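Local coordinates for DUF1285 domain-containing protein (Shewanella baltica, PDB 2RA9) that is of unknown function but has a fold built from repeated structural motifs and may take part in signal transduction, at residues A51-C56 and L63-E68; F84-A87 and L92-V95; D116-P121 and Y136-E141. One frame throughout, in Å; residues are numbered along the deposited sequence.

How the contacts relate
The three contacts follow one another along the chain, and none nests within or crosses another. Contact 1 closes a short loop between strands 54-57 and 60-64, at one edge of the first six-stranded sheet. Contact 2 comes next and closes the hairpin of strands 79-86 and 93-97 in the second six-stranded sheet. Contact 3 spans the longest interval and sets helix 135-141 against strand 118-121 of that second sheet. Contacts 2 and 3 touch: Phe84 packs on the helix, and Arg86 makes a salt bridge to Glu141. Contact 1 stands apart, its centre about 25 Å from that of contact 2 and about 27 Å from that of contact 3.

Contact 1. Residues A51-C56 and L63-E68; sequences ASILHC and LITPVE
Ile53 carries CG1 between its backbone N and carbonyl carbon (chi1 63°), and its extended end brings CD1 to Leu63 and Thr65. CD1 lies 3.5 Å from Thr65 CG2 and 3.8 Å from Leu63 CB. Leu54 has CG anti to its backbone N (chi1 -176°), and its CD1 meets Leu63 CD2 at 3.7 Å. Leu54 and Leu63 form an antiparallel non-hydrogen-bonded pair. Their side chains share the sheet face that also packs on Val72 of strand 69-74. Just outside this pair, Ile64 N donates to Ile53 O at 2.9 Å. His55 meets Ile64 at about a right angle, with CD2 3.7 Å from Ile64 CG1. A water lies in the plane of the imidazole, at its edge. It is 2.8 Å from His55 NE2 and donates to Ile64 O. An alanine in place of Ile53 would probably take from Thr65 CG2 and Leu63 CB the methyl that packs on them and open a gap there. With one direct backbone bond and one water bridge as the polar links, the rest of the contact is apolar packing, so its fit rests largely on side-chain shape.

Contact 2. Residues F84-A87 and L92-V95; sequences FERA and LLNV
Asn94 N donates to Glu85 O at 2.8 Å, with an N-H...O angle of 162°. The return bond runs from Glu85 N to Asn94 O at 2.9 Å, so the two residues form an antiparallel hydrogen-bonded pair. Asn94 O also receives a CA-H...O contact from Phe84 CA at 3.1 Å. A longer one joins Leu93 CA to Glu85 O at 3.5 Å. Next along the strands, Phe84 and Val95 make a non-hydrogen-bonded pair, and Phe84 CB rests 3.8 Å from Val95 CG1. Phe84 CG sits between the backbone N and the carbonyl carbon (chi1 64°). The ring runs alongside the Leu93 side chain, and Phe84 CD1 is 4.1 Å from Leu93 CD2. The far end of the ring leaves the hairpin for helix 135-141, where it meets Asn137, Phe138 and Glu141. The Leu93 methyl also meets the aliphatic part of Arg86, with CG at 3.7 Å from Leu93 CD2. Arg86 stays extended from CG to NE. NE makes a salt bridge to Glu141 OE2 and NH1 one to Asp146 OD1; NH1 also bonds to Ser91 O in the hairpin's own loop. Asn94 uses OD1 to bond His104 ND1 on the neighbouring strand 102-106. Reciprocal bonds like those of Glu85 and Asn94 mark antiparallel pairing; with a short loop between them, strands 79-86 and 93-97 form a beta hairpin in a mixed six-stranded sheet.

Contact 3. Residues D116-P121 and Y136-E141; sequences DSVYLP and YNFVNE. With NA (sodium ion), chain B; EDO (1,2-ethanediol), chain F; EDO (1,2-ethanediol), chain H; EDO (1,2-ethanediol), chain D.
Helix 135-141 packs against strand 118-121 of the second sheet through Phe138, which meets Leu120 and Val118. With chi1 at 176°, the Phe138 ring is turned to the side opposite its own backbone N and reaches the strand. Its CE1 lies 4.0 Å from Leu120 CD1. The second methyl of Leu120, CD2, approaches CZ of the same ring at 4.1 Å, so both branches of the leucine take part. The leucine and the phenylalanine reach past one another from the two sides of the interface. Val118 CG1 lies farther off, 4.3 Å from Phe138 CE2. All three side chains are buried, and no hydrogen bond joins the two segments. Val118 and Leu120 are two apart on the strand, so both turn to the sheet face covered by the helix. This is helix-on-sheet packing in a mixed sheet, where strand 118-121 runs antiparallel to both 127-130 and 112-113. The apolar layer extends to Leu130 of strand 127-130, which Phe138 also touches. Polar groups lie around this core. The backbone N of Val118 donates to O2 of an ethanediol at 2.9 Å. Asn137 ND2 donates to O1 of another ethanediol at 2.8 Å, with an N-H...O angle of 172°. A third ethanediol donates from O1 to Asn140 OD1. These molecules probably come from the crystallisation liquor. Near the end of the helix, a sodium ion is bound by Asn140 O at 2.5 Å, three waters and Phe142 O. One of those waters donates to Val139 O at 2.8 Å, which ties the metal's hydration shell back to the helix backbone.

Contact 1. Residues A51-C56 and L63-E68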
loop_
_atom_site.group_PDB
_atom_site.type_symbol
_atom_site.label_atom_id
_atom_site.label_comp_id
_atom_site.label_asym_id
_atom_site.label_seq_id
_atom_site.Cartn_x
_atom_site.Cartn_y
_atom_site.Cartn_z
ATOM N N ALA A 51 3.643 4.226 8.847
ATOM C CA ALA A 51 2.724 4.208 7.690
ATOM C C ALA A 51 1.513 5.087 7.978
ATOM O O ALA A 51 0.911 5.625 7.061
ATOM C CB ALA A 51 2.272 2.802 7.341
ATOM N N SER A 52 1.154 5.232 9.247
ATOM C CA SER A 52 -0.012 6.033 9.646
ATOM C C SER A 52 0.106 7.503 9.250
ATOM O O SER A 52 -0.896 8.192 9.093
ATOM C CB SER A 52 -0.269 5.896 11.152
ATOM O OG SER A 52 0.701 6.612 11.947
ATOM N N ILE A 53 1.339 7.951 9.063
ATOM C CA ILE A 53 1.629 9.349 8.669
ATOM C C ILE A 53 2.330 9.467 7.299
ATOM O O ILE A 53 2.900 10.496 6.955
ATOM C CB ILE A 53 2.488 10.057 9.754
ATOM C CG1 ILE A 53 3.862 9.400 9.928
ATOM C CG2 ILE A 53 1.718 10.144 11.064
ATOM C CD1 ILE A 53 4.832 10.253 10.734
ATOM N N LEU A 54 2.260 8.404 6.522
ATOM C CA LEU A 54 2.821 8.331 5.182
ATOM C C LEU A 54 1.846 8.812 4.132
ATOM O O LEU A 54 0.675 8.392 4.107
ATOM C CB LEU A 54 3.212 6.889 4.865
ATOM C CG LEU A 54 3.897 6.580 3.550
ATOM C CD1 LEU A 54 5.300 7.133 3.442
ATOM C CD2 LEU A 54 3.919 5.047 3.287
ATOM N N HIS A 55 2.339 9.697 3.268
ATOM C CA HIS A 55 1.589 10.259 2.140
ATOM C C HIS A 55 2.415 10.211 0.875
ATOM O O HIS A 55 3.644 10.297 0.940
ATOM C CB HIS A 55 1.281 11.740 2.380
ATOM C CG HIS A 55 0.528 12.020 3.640
ATOM N ND1 HIS A 55 -0.783 12.456 3.649
ATOM C CD2 HIS A 55 0.895 11.922 4.940
ATOM C CE1 HIS A 55 -1.175 12.648 4.903
ATOM N NE2 HIS A 55 -0.180 12.317 5.703
ATOM N N CYS A 56 1.731 10.152 -0.275
ATOM C CA CYS A 56 2.330 10.349 -1.580
ATOM C C CYS A 56 1.715 11.624 -2.172
ATOM O O CYS A 56 0.491 11.710 -2.352
ATOM C CB CYS A 56 2.015 9.189 -2.501
ATOM S SG CYS A 56 2.837 9.221 -4.086
ATOM N N LEU A 63 6.738 11.271 5.329
ATOM C CA LEU A 63 6.118 11.131 6.626
ATOM C C LEU A 63 5.810 12.561 7.094
ATOM O O LEU A 63 6.698 13.440 7.101
ATOM C CB LEU A 63 7.041 10.421 7.614
ATOM C CG LEU A 63 7.550 9.060 7.177
ATOM C CD1 LEU A 63 8.474 8.457 8.255
ATOM C CD2 LEU A 63 6.399 8.084 6.871
ATOM N N ILE A 64 4.568 12.773 7.501
ATOM C CA ILE A 64 4.073 14.096 7.759
ATOM C C ILE A 64 3.559 14.261 9.175
ATOM O O ILE A 64 2.552 13.645 9.560
ATOM C CB ILE A 64 2.910 14.487 6.741
ATOM C CG1 ILE A 64 3.451 14.501 5.316
ATOM C CG2 ILE A 64 2.313 15.855 7.129
ATOM C CD1 ILE A 64 4.497 15.543 4.995
ATOM N N THR A 65 4.231 15.119 9.956
ATOM C CA THR A 65 3.765 15.520 11.286
ATOM C C THR A 65 3.915 17.042 11.393
ATOM O O THR A 65 4.554 17.656 10.543
ATOM C CB THR A 65 4.589 14.889 12.426
ATOM O OG1 THR A 65 5.939 15.358 12.381
ATOM C CG2 THR A 65 4.550 13.381 12.376
ATOM N N PRO A 66 3.258 17.668 12.383
ATOM C CA PRO A 66 3.408 19.117 12.502
ATOM C C PRO A 66 4.857 19.598 12.544
ATOM O O PRO A 66 5.209 20.570 11.862
ATOM C CB PRO A 66 2.649 19.435 13.780
ATOM C CG PRO A 66 1.535 18.353 13.810
ATOM C CD PRO A 66 2.255 17.131 13.303
ATOM N N VAL A 67 5.698 18.922 13.311
ATOM C CA VAL A 67 7.049 19.392 13.558
ATOM C C VAL A 67 8.043 18.868 12.536
ATOM O O VAL A 67 9.017 19.548 12.214
ATOM C CB VAL A 67 7.510 19.007 14.977
ATOM C CG1 VAL A 67 8.949 19.435 15.221
ATOM C CG2 VAL A 67 6.560 19.625 16.027
ATOM N N GLU A 68 7.814 17.646 12.041
ATOM C CA GLU A 68 8.790 16.953 11.217
ATOM C C GLU A 68 8.106 16.407 9.975
ATOM O O GLU A 68 7.118 15.658 10.077
ATOM C CB GLU A 68 9.446 15.795 11.982
ATOM C CG GLU A 68 10.199 16.167 13.203
ATOM C CD GLU A 68 10.853 14.942 13.892
ATOM O OE1 GLU A 68 11.115 13.917 13.205
ATOM O OE2 GLU A 68 11.130 15.014 15.117
HETATM O O HOH W 1 0.113 12.715 8.468
#

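Contact 2. Residues F84-A87 and L92-V95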
loop_
_atom_site.group_PDB
_atom_site.type_symbol
_atom_site.label_atom_id
_atom_site.label_comp_id
_atom_site.label_asym_id
_atom_site.label_seq_id
_atom_site.Cartn_x
_atom_site.Cartn_y
_atom_site.Cartn_z
ATOM N N PHE A 84 -7.551 -9.680 1.552
ATOM C CA PHE A 84 -8.659 -8.828 1.209
ATOM C C PHE A 84 -9.966 -9.584 1.468
ATOM O O PHE A 84 -9.977 -10.828 1.496
ATOM C CB PHE A 84 -8.570 -8.331 -0.250
ATOM C CG PHE A 84 -8.674 -9.447 -1.262
ATOM C CD1 PHE A 84 -9.908 -9.930 -1.628
ATOM C CD2 PHE A 84 -7.545 -10.031 -1.819
ATOM C CE1 PHE A 84 -10.034 -11.000 -2.511
ATOM C CE2 PHE A 84 -7.691 -11.103 -2.715
ATOM C CZ PHE A 84 -8.976 -11.561 -3.023
ATOM N N GLU A 85 -11.038 -8.833 1.636
ATOM C CA GLU A 85 -12.386 -9.385 1.746
ATOM C C GLU A 85 -13.394 -8.303 1.407
ATOM O O GLU A 85 -13.140 -7.115 1.609
ATOM C CB GLU A 85 -12.618 -9.887 3.197
ATOM C CG GLU A 85 -13.987 -10.465 3.488
ATOM C CD GLU A 85 -14.146 -10.870 4.937
ATOM O OE1 GLU A 85 -13.536 -10.225 5.822
ATOM O OE2 GLU A 85 -14.910 -11.827 5.188
ATOM N N ARG A 86 -14.543 -8.689 0.848
ATOM C CA ARG A 86 -15.684 -7.754 0.790
ATOM C C ARG A 86 -16.434 -7.774 2.124
ATOM O O ARG A 86 -16.685 -8.851 2.674
ATOM C CB ARG A 86 -16.657 -8.163 -0.315
ATOM C CG ARG A 86 -16.093 -8.039 -1.695
ATOM C CD ARG A 86 -17.102 -8.395 -2.739
ATOM N NE ARG A 86 -16.487 -8.710 -4.037
ATOM C CZ ARG A 86 -16.467 -7.906 -5.088
ATOM N NH1 ARG A 86 -17.027 -6.689 -5.076
ATOM N NH2 ARG A 86 -15.928 -8.333 -6.198
ATOM N N ALA A 87 -16.811 -6.604 2.622
ATOM C CA ALA A 87 -17.688 -6.511 3.790
ATOM C C ALA A 87 -19.017 -7.214 3.527
ATOM O O ALA A 87 -19.542 -7.926 4.409
ATOM C CB ALA A 87 -17.929 -5.023 4.164
ATOM N N LEU A 92 -17.313 -2.919 -1.890
ATOM C CA LEU A 92 -15.920 -2.546 -1.945
ATOM C C LEU A 92 -15.120 -3.445 -1.024
ATOM O O LEU A 92 -15.675 -4.197 -0.215
ATOM C CB LEU A 92 -15.750 -1.073 -1.556
ATOM C CG LEU A 92 -16.404 -0.035 -2.457
ATOM C CD1 LEU A 92 -16.251 1.355 -1.875
ATOM C CD2 LEU A 92 -15.880 -0.071 -3.868
ATOM N N LEU A 93 -13.795 -3.389 -1.154
ATOM C CA LEU A 93 -12.944 -4.319 -0.438
ATOM C C LEU A 93 -12.341 -3.672 0.798
ATOM O O LEU A 93 -12.063 -2.465 0.811
ATOM C CB LEU A 93 -11.793 -4.777 -1.308
ATOM C CG LEU A 93 -12.029 -5.614 -2.542
ATOM C CD1 LEU A 93 -10.649 -5.843 -3.232
ATOM C CD2 LEU A 93 -12.636 -6.891 -2.152
ATOM N N ASN A 94 -12.134 -4.507 1.801
ATOM C CA ASN A 94 -11.184 -4.237 2.872
ATOM C C ASN A 94 -9.919 -4.982 2.497
ATOM O O ASN A 94 -9.992 -6.154 2.096
ATOM C CB ASN A 94 -11.683 -4.773 4.212
ATOM C CG ASN A 94 -12.924 -4.051 4.702
ATOM O OD1 ASN A 94 -13.035 -2.834 4.597
ATOM N ND2 ASN A 94 -13.883 -4.818 5.229
ATOM N N VAL A 95 -8.754 -4.327 2.605
ATOM C CA VAL A 95 -7.466 -5.006 2.373
ATOM C C VAL A 95 -6.562 -4.828 3.544
ATOM O O VAL A 95 -6.666 -3.823 4.273
ATOM C CB VAL A 95 -6.756 -4.571 1.073
ATOM C CG1 VAL A 95 -7.757 -4.615 -0.124
ATOM C CG2 VAL A 95 -6.121 -3.136 1.204
#

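Contact 3. Residues D116-P121 and Y136-E141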
loop_
_atom_site.group_PDB
_atom_site.type_symbol
_atom_site.label_atom_id
_atom_site.label_comp_id
_atom_site.label_asym_id
_atom_site.label_seq_id
_atom_site.Cartn_x
_atom_site.Cartn_y
_atom_site.Cartn_z
ATOM N N ASP A 116 3.973 -6.157 -14.759
ATOM C CA ASP A 116 4.426 -7.063 -13.690
ATOM C C ASP A 116 3.438 -7.272 -12.538
ATOM O O ASP A 116 3.484 -8.302 -11.882
ATOM C CB ASP A 116 5.737 -6.523 -13.082
ATOM C CG ASP A 116 6.895 -6.535 -14.063
ATOM O OD1 ASP A 116 6.864 -7.289 -15.057
ATOM O OD2 ASP A 116 7.861 -5.786 -13.819
ATOM N N SER A 117 2.552 -6.322 -12.303
ATOM C CA SER A 117 1.883 -6.229 -11.017
ATOM C C SER A 117 0.537 -5.536 -11.130
ATOM O O SER A 117 0.259 -4.816 -12.083
ATOM C CB SER A 117 2.738 -5.452 -10.033
ATOM O OG SER A 117 4.009 -6.032 -9.839
ATOM N N VAL A 118 -0.295 -5.750 -10.117
ATOM C CA VAL A 118 -1.561 -5.064 -9.989
ATOM C C VAL A 118 -1.505 -4.240 -8.708
ATOM O O VAL A 118 -0.988 -4.677 -7.678
ATOM C CB VAL A 118 -2.708 -6.042 -9.925
ATOM C CG1 VAL A 118 -4.046 -5.312 -9.666
ATOM C CG2 VAL A 118 -2.770 -6.856 -11.223
ATOM N N TYR A 119 -2.037 -3.029 -8.810
ATOM C CA TYR A 119 -2.042 -2.067 -7.701
ATOM C C TYR A 119 -3.433 -1.564 -7.412
ATOM O O TYR A 119 -4.191 -1.346 -8.321
ATOM C CB TYR A 119 -1.133 -0.873 -8.006
ATOM C CG TYR A 119 0.272 -1.241 -8.356
ATOM C CD1 TYR A 119 0.608 -1.612 -9.650
ATOM C CD2 TYR A 119 1.289 -1.177 -7.424
ATOM C CE1 TYR A 119 1.884 -1.918 -9.989
ATOM C CE2 TYR A 119 2.619 -1.514 -7.768
ATOM C CZ TYR A 119 2.897 -1.914 -9.037
ATOM O OH TYR A 119 4.180 -2.217 -9.401
ATOM N N LEU A 120 -3.772 -1.393 -6.131
ATOM C CA LEU A 120 -5.069 -0.856 -5.741
ATOM C C LEU A 120 -4.878 0.461 -5.010
ATOM O O LEU A 120 -3.971 0.582 -4.191
ATOM C CB LEU A 120 -5.843 -1.837 -4.842
ATOM C CG LEU A 120 -6.287 -3.160 -5.486
ATOM C CD1 LEU A 120 -6.847 -4.160 -4.470
ATOM C CD2 LEU A 120 -7.298 -2.916 -6.626
ATOM N N PRO A 121 -5.748 1.445 -5.258
ATOM C CA PRO A 121 -5.531 2.726 -4.608
ATOM C C PRO A 121 -6.108 2.764 -3.191
ATOM O O PRO A 121 -7.195 2.256 -2.933
ATOM C CB PRO A 121 -6.220 3.712 -5.550
ATOM C CG PRO A 121 -7.357 2.909 -6.148
ATOM C CD PRO A 121 -6.898 1.489 -6.183
ATOM N N TYR A 136 -4.236 -14.836 -7.520
ATOM C CA TYR A 136 -5.278 -15.665 -8.102
ATOM C C TYR A 136 -6.590 -15.496 -7.380
ATOM O O TYR A 136 -7.624 -15.452 -8.017
ATOM C CB TYR A 136 -4.876 -17.162 -8.116
ATOM C CG TYR A 136 -3.688 -17.503 -9.005
ATOM C CD1 TYR A 136 -3.564 -17.022 -10.299
ATOM C CD2 TYR A 136 -2.695 -18.356 -8.551
ATOM C CE1 TYR A 136 -2.457 -17.336 -11.089
ATOM C CE2 TYR A 136 -1.573 -18.650 -9.328
ATOM C CZ TYR A 136 -1.473 -18.175 -10.617
ATOM O OH TYR A 136 -0.343 -18.473 -11.394
ATOM N N ASN A 137 -6.566 -15.393 -6.057
ATOM C CA ASN A 137 -7.795 -15.162 -5.316
ATOM C C ASN A 137 -8.464 -13.830 -5.732
ATOM O O ASN A 137 -9.700 -13.725 -5.813
ATOM C CB ASN A 137 -7.543 -15.199 -3.803
ATOM C CG ASN A 137 -7.208 -16.582 -3.279
ATOM O OD1 ASN A 137 -7.630 -17.614 -3.832
ATOM N ND2 ASN A 137 -6.447 -16.611 -2.167
ATOM N N PHE A 138 -7.651 -12.816 -6.014
ATOM C CA PHE A 138 -8.152 -11.512 -6.451
ATOM C C PHE A 138 -8.850 -11.668 -7.806
ATOM O O PHE A 138 -9.952 -11.151 -8.028
ATOM C CB PHE A 138 -6.973 -10.480 -6.541
ATOM C CG PHE A 138 -7.392 -9.154 -7.073
ATOM C CD1 PHE A 138 -8.015 -8.230 -6.250
ATOM C CD2 PHE A 138 -7.187 -8.820 -8.396
ATOM C CE1 PHE A 138 -8.416 -6.990 -6.741
ATOM C CE2 PHE A 138 -7.615 -7.600 -8.892
ATOM C CZ PHE A 138 -8.211 -6.685 -8.063
ATOM N N VAL A 139 -8.205 -12.378 -8.726
ATOM C CA VAL A 139 -8.819 -12.569 -10.048
ATOM C C VAL A 139 -10.180 -13.271 -9.884
ATOM O O VAL A 139 -11.179 -12.893 -10.510
ATOM C CB VAL A 139 -7.881 -13.300 -11.038
ATOM C CG1 VAL A 139 -8.586 -13.492 -12.395
ATOM C CG2 VAL A 139 -6.584 -12.550 -11.254
ATOM N N ASN A 140 -10.204 -14.303 -9.062
ATOM C CA ASN A 140 -11.431 -15.045 -8.753
ATOM C C ASN A 140 -12.498 -14.173 -8.124
ATOM O O ASN A 140 -13.687 -14.472 -8.252
ATOM C CB ASN A 140 -11.162 -16.181 -7.773
ATOM C CG ASN A 140 -10.283 -17.316 -8.333
ATOM O OD1 ASN A 140 -10.090 -17.485 -9.551
ATOM N ND2 ASN A 140 -9.760 -18.101 -7.417
ATOM N N GLU A 141 -12.098 -13.139 -7.398
ATOM C CA GLU A 141 -13.050 -12.275 -6.657
ATOM C C GLU A 141 -13.902 -11.381 -7.548
ATOM O O GLU A 141 -14.969 -10.914 -7.137
ATOM C CB GLU A 141 -12.273 -11.359 -5.683
ATOM C CG GLU A 141 -13.140 -10.548 -4.727
ATOM C CD GLU A 141 -14.003 -11.423 -3.831
ATOM O OE1 GLU A 141 -13.513 -12.449 -3.351
ATOM O OE2 GLU A 141 -15.195 -11.110 -3.623
HETATM NA NA NA B . -15.400 -13.899 -10.027
HETATM C C1 EDO F . 1.071 -10.252 -8.587
HETATM O O1 EDO F . 2.150 -10.147 -9.525
HETATM C C2 EDO F . 0.114 -9.073 -8.723
HETATM O O2 EDO F . 0.738 -7.828 -8.332
HETATM C C1 EDO H . -11.549 -16.313 -13.163
HETATM O O1 EDO H . -11.827 -16.612 -11.778
HETATM C C2 EDO H . -12.796 -16.434 -14.002
HETATM O O2 EDO H . -13.937 -15.870 -13.336
HETATM C C1 EDO D . -6.289 -13.307 0.018
HETATM O O1 EDO D . -5.647 -14.300 -0.778
HETATM C C2 EDO D . -7.779 -13.577 0.092
HETATM O O2 EDO D . -8.034 -14.603 1.052
HETATM O O HOH W 2 -13.534 -13.883 -11.557
HETATM O O HOH W 3 -15.429 -16.296 -10.274
HETATM O O HOH W 4 -16.712 -14.384 -8.109
#